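Local coordinates for nicotinate-nucleotide diphosphorylase (Carboxylating) (Streptococcus pyogenes GA06023, PDB 5HUO), which catalyses the formation of nicotinate mononucleotide, carbon dioxide and diphosphate from quinolinate and phosphoribosyl diphosphate, a step of NAD(+) biosynthesis, at residues A[157-162]-A[182-187]. Numbering follows the deposited sequence.
Sequences RIKVFD and GGYNHR. With SO4 (sulfate ion), chain J.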
loop_
_atom_site.group_PDB
_atom_site.type_symbol
_atom_site.label_atom_id
_atom_site.label_comp_id
_atom_site.label_asym_id
_atom_site.label_seq_id
_atom_site.Cartn_x
_atom_site.Cartn_y
_atom_site.Cartn_z
ATOM N N ARG A 157 -24.307 24.103 -29.242
ATOM C CA ARG A 157 -24.066 23.055 -30.225
ATOM C C ARG A 157 -22.636 22.577 -30.210
ATOM O O ARG A 157 -22.348 21.526 -30.698
ATOM C CB ARG A 157 -24.398 23.529 -31.629
ATOM C CG ARG A 157 -25.879 23.782 -31.892
ATOM C CD ARG A 157 -26.062 24.644 -33.141
ATOM N NE ARG A 157 -25.417 25.959 -33.009
ATOM C CZ ARG A 157 -25.475 26.937 -33.906
ATOM N NH1 ARG A 157 -26.118 26.752 -35.054
ATOM N NH2 ARG A 157 -24.872 28.094 -33.656
ATOM N N ILE A 158 -21.745 23.368 -29.642
ATOM C CA ILE A 158 -20.316 23.009 -29.481
ATOM C C ILE A 158 -19.960 22.791 -28.015
ATOM O O ILE A 158 -20.135 23.659 -27.173
ATOM C CB ILE A 158 -19.374 24.081 -30.024
ATOM C CG1 ILE A 158 -19.710 24.371 -31.497
ATOM C CG2 ILE A 158 -17.930 23.638 -29.846
ATOM C CD1 ILE A 158 -18.948 25.523 -32.114
ATOM N N LYS A 159 -19.460 21.607 -27.737
ATOM C CA LYS A 159 -19.115 21.186 -26.393
ATOM C C LYS A 159 -17.689 21.545 -26.047
ATOM O O LYS A 159 -16.804 21.613 -26.911
ATOM C CB LYS A 159 -19.327 19.685 -26.230
ATOM C CG LYS A 159 -20.770 19.297 -26.225
ATOM C CD LYS A 159 -20.954 17.788 -26.328
ATOM C CE LYS A 159 -22.410 17.395 -26.106
ATOM N NZ LYS A 159 -23.323 17.903 -27.169
ATOM N N VAL A 160 -17.474 21.707 -24.761
ATOM C CA VAL A 160 -16.146 22.007 -24.250
ATOM C C VAL A 160 -15.547 20.805 -23.502
ATOM O O VAL A 160 -16.079 20.363 -22.504
ATOM C CB VAL A 160 -16.167 23.211 -23.329
ATOM C CG1 VAL A 160 -14.780 23.421 -22.717
ATOM C CG2 VAL A 160 -16.610 24.434 -24.075
ATOM N N PHE A 161 -14.424 20.300 -24.011
ATOM C CA PHE A 161 -13.781 19.053 -23.513
ATOM C C PHE A 161 -12.459 19.334 -22.840
ATOM O O PHE A 161 -11.784 20.321 -23.126
ATOM C CB PHE A 161 -13.509 18.091 -24.628
ATOM C CG PHE A 161 -14.652 17.187 -24.943
ATOM C CD1 PHE A 161 -15.822 17.687 -25.437
ATOM C CD2 PHE A 161 -14.537 15.824 -24.802
ATOM C CE1 PHE A 161 -16.881 16.852 -25.767
ATOM C CE2 PHE A 161 -15.582 14.973 -25.140
ATOM C CZ PHE A 161 -16.770 15.487 -25.618
ATOM N N ASP A 162 -12.132 18.488 -21.888
ATOM C CA ASP A 162 -10.860 18.560 -21.200
ATOM C C ASP A 162 -9.831 17.667 -21.875
ATOM O O ASP A 162 -10.027 17.191 -22.986
ATOM C CB ASP A 162 -11.030 18.213 -19.727
ATOM C CG ASP A 162 -11.661 16.876 -19.505
ATOM O OD1 ASP A 162 -11.523 15.972 -20.345
ATOM O OD2 ASP A 162 -12.345 16.724 -18.468
ATOM N N GLY A 182 -20.089 22.287 -16.493
ATOM C CA GLY A 182 -20.762 22.201 -17.817
ATOM C C GLY A 182 -19.963 21.711 -18.967
ATOM O O GLY A 182 -20.377 21.801 -20.128
ATOM N N GLY A 183 -18.789 21.249 -18.657
ATOM C CA GLY A 183 -17.876 20.726 -19.661
ATOM C C GLY A 183 -18.106 19.246 -19.812
ATOM O O GLY A 183 -18.976 18.632 -19.176
ATOM N N TYR A 184 -17.278 18.658 -20.670
ATOM C CA TYR A 184 -17.286 17.209 -20.966
ATOM C C TYR A 184 -15.900 16.608 -20.838
ATOM O O TYR A 184 -14.886 17.252 -21.023
ATOM C CB TYR A 184 -17.850 16.966 -22.365
ATOM C CG TYR A 184 -19.306 17.271 -22.446
ATOM C CD1 TYR A 184 -19.756 18.587 -22.564
ATOM C CD2 TYR A 184 -20.254 16.261 -22.369
ATOM C CE1 TYR A 184 -21.095 18.878 -22.557
ATOM C CE2 TYR A 184 -21.608 16.542 -22.397
ATOM C CZ TYR A 184 -22.019 17.844 -22.487
ATOM O OH TYR A 184 -23.357 18.116 -22.549
ATOM N N ASN A 185 -15.898 15.294 -20.649
ATOM C CA ASN A 185 -14.649 14.521 -20.513
ATOM C C ASN A 185 -14.171 13.872 -21.784
ATOM O O ASN A 185 -14.870 13.105 -22.447
ATOM C CB ASN A 185 -14.799 13.459 -19.424
ATOM C CG ASN A 185 -15.004 14.059 -18.022
ATOM O OD1 ASN A 185 -14.499 15.150 -17.710
ATOM N ND2 ASN A 185 -15.712 13.361 -17.192
ATOM N N HIS A 186 -12.903 14.095 -22.051
ATOM C CA HIS A 186 -12.219 13.361 -23.102
ATOM C C HIS A 186 -11.799 12.030 -22.482
ATOM O O HIS A 186 -12.018 11.792 -21.304
ATOM C CB HIS A 186 -11.019 14.192 -23.585
ATOM C CG HIS A 186 -10.672 13.974 -25.018
ATOM N ND1 HIS A 186 -10.410 12.725 -25.535
ATOM C CD2 HIS A 186 -10.598 14.834 -26.057
ATOM C CE1 HIS A 186 -10.207 12.819 -26.832
ATOM N NE2 HIS A 186 -10.327 14.088 -27.177
ATOM N N ARG A 187 -11.093 11.187 -23.204
ATOM C CA ARG A 187 -10.492 9.991 -22.603
ATOM C C ARG A 187 -9.713 10.293 -21.360
ATOM O O ARG A 187 -9.021 11.351 -21.247
ATOM C CB ARG A 187 -9.598 9.280 -23.591
ATOM C CG ARG A 187 -8.338 10.014 -23.968
ATOM C CD ARG A 187 -7.544 9.240 -24.996
ATOM N NE ARG A 187 -6.304 9.952 -25.321
ATOM C CZ ARG A 187 -5.203 9.375 -25.783
ATOM N NH1 ARG A 187 -5.159 8.067 -25.977
ATOM N NH2 ARG A 187 -4.131 10.107 -26.041
HETATM S S SO4 J . -5.418 13.933 -24.895
HETATM O O1 SO4 J . -5.938 15.054 -25.722
HETATM O O2 SO4 J . -6.456 13.508 -23.925
HETATM O O3 SO4 J . -5.041 12.725 -25.651
HETATM O O4 SO4 J . -4.204 14.446 -24.255
#
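Phe161 and Tyr184 face each other in a single beta bridge. Tyr184 N donates to Val160 O at 2.8 Å, and Tyr184 O accepts from Asp162 N at 3.1 Å. The bridge joins the loop after helix 171-180 to strand 159-161, the first strand of the parallel sheet in the C-terminal alpha/beta-barrel domain of this family. The backbone of that strand also bonds to strand 289-291. Loop and strand pair only at this bridge; their directions differ by 61°.

Asp162 adds a side-chain bond. His186 N reaches the syn side of Asp162 OD1 at 2.9 Å, almost straight (173°) but tilted from the carboxylate plane. Lys175 of helix 171-180 forms a salt bridge with the same oxygen.

Aliphatic carbons and a ring edge make the apolar part. Lys159 CD lies over the centre of the Tyr184 ring, a CH-pi contact. Tyr184 CB lies over one face of the Phe161 ring, offset toward its rim, 3.5 Å from Phe161 CE1. The two rings are nearly parallel but barely overlap. Phe161 turns an edge toward the His186 face in an offset edge-to-face pair, with planes at 79°.

Arg187 NE and NH2 both donate to O3 of a sulfate, probably from the crystallisation liquor, NH2 at 2.8 Å. His186 ND1 accepts from Arg187 N, and His186 NE2 is hydrogen-bonded to Glu269 OE2. These bonds probably limit rotation of the imidazole, while Asp162 ties the loop backbone near the bound sulfate to the strand end.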